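Local atomic coordinates of Bd0816 (Bdellovibrio bacteriovorus HD100, PDB entry 5CER), a protein that probably acts as a serine-type D-Ala-D-Ala carboxypeptidase of the peptidase S13 family, enzymes that trim the peptide stems of the bacterial cell wall. Residues Thr40-Ala43 and Ile44-Gly48; Thr276-Thr279 and Leu280-Leu284; Leu31-Ile34 and Ser35-Ile38. The protein carries 2 engineered substitutions. All coordinates share one frame; numbering follows the deposited sequence.

Interaction 1 of 3, residues Thr40-Ala43 and Ile44-Gly48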
# COMPACT_ATOMS: atom_id res chain seq x y z
N THR A 40 13.17 -0.36 4.51
CA THR A 40 13.66 -1.10 3.37
C THR A 40 15.17 -1.03 3.18
O THR A 40 15.84 -2.06 2.95
CB THR A 40 12.91 -0.65 2.07
OG1 THR A 40 11.54 -1.04 2.15
CG2 THR A 40 13.50 -1.27 0.83
N LEU A 41 15.72 0.18 3.26
CA LEU A 41 17.19 0.33 3.14
C LEU A 41 17.91 -0.43 4.26
O LEU A 41 18.92 -1.08 4.04
CB LEU A 41 17.60 1.80 3.16
CG LEU A 41 19.11 2.13 3.27
CD1 LEU A 41 19.90 1.56 2.11
CD2 LEU A 41 19.26 3.64 3.33
N TRP A 42 17.42 -0.25 5.47
CA TRP A 42 18.05 -0.83 6.65
C TRP A 42 18.05 -2.38 6.51
O TRP A 42 19.08 -3.02 6.70
CB TRP A 42 17.32 -0.40 7.93
CG TRP A 42 17.94 -0.87 9.21
CD1 TRP A 42 19.22 -1.23 9.41
CD2 TRP A 42 17.29 -1.01 10.48
NE1 TRP A 42 19.42 -1.59 10.70
CE2 TRP A 42 18.25 -1.46 11.39
CE3 TRP A 42 15.98 -0.79 10.93
CZ2 TRP A 42 17.96 -1.71 12.73
CZ3 TRP A 42 15.68 -1.04 12.26
CH2 TRP A 42 16.68 -1.48 13.15
N ALA A 43 16.90 -2.96 6.16
CA ALA A 43 16.83 -4.41 5.96
C ALA A 43 17.84 -4.89 4.90
O ALA A 43 18.55 -5.86 5.12
CB ALA A 43 15.39 -4.85 5.58
N ILE A 44 17.89 -4.20 3.78
CA ILE A 44 18.81 -4.57 2.72
C ILE A 44 20.26 -4.44 3.16
O ILE A 44 21.06 -5.36 2.93
CB ILE A 44 18.58 -3.76 1.43
CG1 ILE A 44 17.29 -4.26 0.79
CG2 ILE A 44 19.74 -3.90 0.47
CD1 ILE A 44 16.76 -3.37 -0.29
N GLU A 45 20.58 -3.37 3.85
CA GLU A 45 21.93 -3.20 4.35
C GLU A 45 22.35 -4.29 5.35
O GLU A 45 23.47 -4.79 5.26
CB GLU A 45 22.10 -1.84 4.98
CG GLU A 45 23.54 -1.52 5.30
CD GLU A 45 23.67 -0.13 5.88
OE1 GLU A 45 23.47 0.85 5.10
OE2 GLU A 45 23.95 -0.01 7.09
N LYS A 46 21.49 -4.63 6.29
CA LYS A 46 21.87 -5.58 7.28
C LYS A 46 21.78 -7.03 6.83
O LYS A 46 22.65 -7.82 7.19
CB LYS A 46 21.04 -5.42 8.56
CG LYS A 46 21.69 -6.10 9.74
CD LYS A 46 21.07 -5.74 11.06
CE LYS A 46 21.82 -4.60 11.74
NZ LYS A 46 21.09 -4.13 12.94
N LEU A 47 20.74 -7.36 6.09
CA LEU A 47 20.49 -8.75 5.68
C LEU A 47 21.02 -9.13 4.28
O LEU A 47 21.38 -10.27 4.07
CB LEU A 47 18.99 -9.08 5.72
CG LEU A 47 18.33 -8.87 7.08
CD1 LEU A 47 16.84 -9.13 7.00
CD2 LEU A 47 18.97 -9.77 8.14
N GLY A 48 21.06 -8.18 3.36
CA GLY A 48 21.45 -8.44 1.97
C GLY A 48 20.19 -8.51 1.14
O GLY A 48 19.16 -9.09 1.58

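Interaction 2 of 3, residues Thr276-Thr279 and Leu280-Leu284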
# COMPACT_ATOMS: atom_id res chain seq x y z
N THR A 276 18.25 8.69 1.80
CA THR A 276 17.75 7.32 1.83
C THR A 276 17.58 6.77 0.44
O THR A 276 18.05 5.68 0.13
CB THR A 276 16.40 7.24 2.58
OG1 THR A 276 16.59 7.73 3.92
CG2 THR A 276 15.88 5.83 2.64
N LEU A 277 16.87 7.53 -0.38
CA LEU A 277 16.60 7.13 -1.73
C LEU A 277 17.86 6.96 -2.54
O LEU A 277 17.96 5.96 -3.27
CB LEU A 277 15.61 8.12 -2.42
CG LEU A 277 14.13 8.07 -1.92
CD1 LEU A 277 13.37 9.35 -2.33
CD2 LEU A 277 13.42 6.82 -2.41
N TYR A 278 18.79 7.91 -2.47
CA TYR A 278 20.05 7.80 -3.20
C TYR A 278 20.83 6.56 -2.74
O TYR A 278 21.32 5.76 -3.56
CB TYR A 278 20.88 9.06 -3.04
CG TYR A 278 22.30 8.99 -3.58
CD1 TYR A 278 23.34 8.57 -2.74
CD2 TYR A 278 22.61 9.38 -4.87
CE1 TYR A 278 24.63 8.49 -3.17
CE2 TYR A 278 23.90 9.34 -5.34
CZ TYR A 278 24.93 8.87 -4.49
OH TYR A 278 26.24 8.77 -4.92
N THR A 279 20.93 6.38 -1.45
CA THR A 279 21.71 5.26 -0.89
C THR A 279 21.07 3.89 -1.19
O THR A 279 21.77 2.93 -1.47
CB THR A 279 21.87 5.45 0.65
OG1 THR A 279 22.19 6.82 0.89
CG2 THR A 279 22.90 4.55 1.29
N LEU A 280 19.73 3.85 -1.16
CA LEU A 280 18.99 2.62 -1.44
C LEU A 280 19.19 2.21 -2.91
O LEU A 280 19.49 1.05 -3.19
CB LEU A 280 17.49 2.80 -1.14
CG LEU A 280 16.53 1.69 -1.61
CD1 LEU A 280 16.91 0.35 -1.03
CD2 LEU A 280 15.12 2.03 -1.18
N ASN A 281 19.07 3.19 -3.81
CA ASN A 281 19.37 3.00 -5.22
C ASN A 281 20.81 2.52 -5.49
O ASN A 281 21.00 1.61 -6.29
CB ASN A 281 19.09 4.30 -6.00
CG ASN A 281 19.16 4.10 -7.50
OD1 ASN A 281 20.16 4.47 -8.16
ND2 ASN A 281 18.19 3.41 -8.04
N LYS A 282 21.79 3.10 -4.83
CA LYS A 282 23.20 2.68 -5.01
C LYS A 282 23.40 1.27 -4.58
O LYS A 282 24.09 0.48 -5.22
CB LYS A 282 24.19 3.59 -4.20
CG LYS A 282 25.16 4.47 -4.98
CD LYS A 282 24.54 5.00 -6.28
CE LYS A 282 25.42 5.97 -7.03
NZ LYS A 282 25.04 5.99 -8.49
N SER A 283 22.80 0.95 -3.46
CA SER A 283 22.88 -0.39 -2.91
C SER A 283 22.37 -1.44 -3.91
O SER A 283 23.03 -2.42 -4.23
CB SER A 283 22.11 -0.44 -1.59
OG SER A 283 22.58 -1.49 -0.80
N LEU A 284 21.17 -1.17 -4.41
CA LEU A 284 20.49 -2.07 -5.34
C LEU A 284 21.26 -2.15 -6.64
O LEU A 284 21.42 -3.26 -7.15
CB LEU A 284 19.04 -1.63 -5.60
CG LEU A 284 18.10 -1.73 -4.40
CD1 LEU A 284 16.84 -0.90 -4.62
CD2 LEU A 284 17.72 -3.17 -4.08

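Interaction 3 of 3, residues Leu31-Ile34 and Ser35-Ile38. Engineered in segment 31-34: Ala33 (natural residue Ser).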
# COMPACT_ATOMS: atom_id res chain seq x y z
N LEU A 31 6.42 11.29 8.60
CA LEU A 31 6.67 10.58 7.35
C LEU A 31 5.50 9.72 6.89
O LEU A 31 5.37 9.49 5.68
CB LEU A 31 7.91 9.66 7.46
CG LEU A 31 9.24 10.32 7.81
CD1 LEU A 31 10.35 9.28 7.87
CD2 LEU A 31 9.59 11.40 6.81
N ALA A 32 4.67 9.23 7.82
CA ALA A 32 3.73 8.19 7.49
C ALA A 32 4.50 7.05 6.83
O ALA A 32 5.70 6.89 7.11
CB ALA A 32 2.61 8.76 6.58
N ALA A 33 3.89 6.32 5.88
CA ALA A 33 4.52 5.12 5.34
C ALA A 33 5.72 5.34 4.38
O ALA A 33 6.35 4.37 4.01
CB ALA A 33 3.48 4.25 4.66
N ILE A 34 6.14 6.56 4.05
CA ILE A 34 7.47 6.68 3.40
C ILE A 34 8.61 6.29 4.36
O ILE A 34 9.73 6.04 3.93
CB ILE A 34 7.73 8.01 2.68
CG1 ILE A 34 7.91 9.17 3.64
CG2 ILE A 34 6.65 8.26 1.65
CD1 ILE A 34 8.33 10.45 2.95
N SER A 35 8.30 6.21 5.65
CA SER A 35 9.13 5.47 6.62
C SER A 35 9.58 4.10 6.12
O SER A 35 10.70 3.67 6.45
CB SER A 35 8.34 5.23 7.91
OG SER A 35 8.13 6.40 8.64
N LYS A 36 8.71 3.41 5.39
CA LYS A 36 9.04 2.07 4.88
C LYS A 36 10.19 2.04 3.89
O LYS A 36 10.88 1.03 3.74
CB LYS A 36 7.80 1.38 4.31
CG LYS A 36 6.74 1.08 5.37
CD LYS A 36 5.51 0.43 4.74
CE LYS A 36 4.51 -0.04 5.78
NZ LYS A 36 3.41 0.93 6.03
N VAL A 37 10.40 3.15 3.21
CA VAL A 37 11.58 3.31 2.34
C VAL A 37 12.88 3.17 3.15
O VAL A 37 13.83 2.55 2.71
CB VAL A 37 11.57 4.65 1.56
CG1 VAL A 37 12.75 4.70 0.62
CG2 VAL A 37 10.29 4.77 0.76
N ILE A 38 12.88 3.76 4.35
CA ILE A 38 14.03 3.72 5.22
C ILE A 38 14.17 2.34 5.83
O ILE A 38 15.27 1.79 5.90
CB ILE A 38 13.93 4.79 6.32
CG1 ILE A 38 13.85 6.19 5.69
CG2 ILE A 38 15.13 4.69 7.27
CD1 ILE A 38 13.62 7.32 6.67

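Interaction 1 of 3, residues Thr40-Ala43 and Ile44-Gly48
The indole of Trp42 is the flat group here, and Lys46, one helical turn on, runs alongside it with the two side chains pointing the same way. The lysine approaches the ring obliquely at its nitrogen-bearing side, with NZ of Lys46 3.8 Å from NE1 of Trp42 and 4.0 Å from CZ2 of Trp42. Helix 228-239 supplies the aromatic neighbours: Phe235 stacks on the indole, Phe232 meets it edge-to-face, and Ala231 packs against it as well. Trp42 can stand beside Lys46 because both set CG anti to the backbone N (chi1 -176° for Trp42); the lysine then bends at chi3, and its NZ is hydrogen-bonded to Leu226 O.

A different face of the same helix carries Thr40 and Ile44, lying side by side. Methyl CG2 of Thr40 touches CD1 of Ile44 at 4.0 Å, while CG1 of Ile44 lies 3.4 Å from Thr40 O. OG1 of Thr40 turns to Lys36 O and Asn211 ND2, leaving its methyl branch for the isoleucine. Four backbone N-H...O hydrogen bonds, i to i+4, tie the segments, from Ile44 N to Thr40 O (3.1 Å) through to Leu47 N and Ala43 O (2.8 Å). Gly48, with positive phi, then leaves the helix, though its N still bonds to Ile44 O.

Glu45 sends OE1 to Thr239 OG1, a polar tie to helix 228-239. The chemistry is therefore divided: apolar branches and the indole face the neighbouring helices, while the ammonium group of Lys46 is held beside the indole by Leu226 O, since NE1 of Trp42 is itself a donor and cannot accept a hydrogen bond from it.

Interaction 2 of 3, residues Thr276-Thr279 and Leu280-Leu284
Leu280, Tyr278 and Thr279 carry this turn of helix, each engaged with neighbours in a different direction. CB of Leu280 lies 3.2 Å from Thr276 O, the same carbonyl that accepts the bond from Leu280 N at 2.8 Å. Its CG stands anti to the backbone N (chi1 170°), and the branched end packs outward on Ile44 of helix 35-47 and on Leu291. Thr276 sits on the same side, with Val37 and Ile38 of helix 35-47 against it and its OG1 hydrogen-bonded to Thr272 O.

Tyr278 reaches along the helix to Lys282, and the two side chains cross obliquely. The contact is with the aliphatic part of the lysine: CE of Lys282 is 3.6 Å from OH of Tyr278 and 3.9 Å from CZ of Tyr278. What brings CE to the tyrosine is a chi1 that leaves the staggered positions (-113°) together with a bend at chi2. The polar ends look to one neighbouring piece of chain, Tyr278 OH bonding to Ala14 O and Lys282 NZ weakly to Ala13 O.

Thr279 keeps its hydroxyl on its own helix, OG1 bonding to Lys275 O. Thr279 O receives Ser283 N at 3.0 Å, the last of four successive i to i+4 bonds that run from Leu280 N to here. Leu277, Tyr278 and Asn281 meet Tyr342 of strand 339-348, so helix 270-286 lies against the antiparallel sheet as well as against helix 35-47, an arrangement characteristic of the penicillin-binding and beta-lactamase fold, in which helices pack on an antiparallel sheet.

Interaction 3 of 3, residues Leu31-Ile34 and Ser35-Ile38
Leu31 meets the start of the helix twice. Its CB lies 3.5 Å from OG of Ser35, and its CD1 touches CD1 of Ile38 at 4.0 Å, the two side chains crossing at about a right angle; Phe249 packs on Leu31, Ser35 and Ile38 together. Ala32, with positive phi, presents its carbonyl to Ser35, whose OG (2.9 Å) and N (3.1 Å) both bond to Ala32 O. The hydroxyl comes nearly straight onto that oxygen, whereas the amide is tilted from the carbonyl plane. Chi1 of -70° keeps OG beside the backbone N of Ser35, which lets one residue supply both donors; OG in turn is bonded to Asn266 ND2.

Ala33 is engineered, in place of a natural serine. Its O accepts Lys36 N at 2.9 Å, from above the carbonyl plane, and its CB lies 3.6 Å from NZ of Lys36. The lysine bends at chi4 (97°). Ile34 packs on Met273 and on Thr329 and Ala331 of strand 327-336; its O takes Val37 N at 3.1 Å, again from above the plane. The chain thus enters the helix through successive i to i+3 bonds, unlike the i to i+4 bonds further on.

In the natural sequence, with serine at 33, residues 33-36 read as the SxxK motif of the penicillin-binding clan, whose serine is the nucleophile in relatives. Hydrogen bonds to Asn216 OD1, Ser214 OG and Ser253 O hold Lys36 NZ beside position 33, consistent with the SxxK lysine of the clan.

Overall arrangement
Interaction 3 spans the approach to helix 35-47 and its first residues, interaction 1 its last turns, their centres about 14 Å apart. Interaction 2 comes far later in the chain, on helix 270-286, about 11 Å from interaction 1 and about 14 Å from interaction 3 between centres. The two helices bind the set together: Ile44 CD1 meets Leu280 CD1 at 3.8 Å, and Leu277 CD2 meets Val37 CG1, also at 3.8 Å. Helix 270-286 also touches the antiparallel sheet through strand 339-348. The presumed SxxK site thus opens a helix that is packed along its length by a partner from a distant part of the sequence.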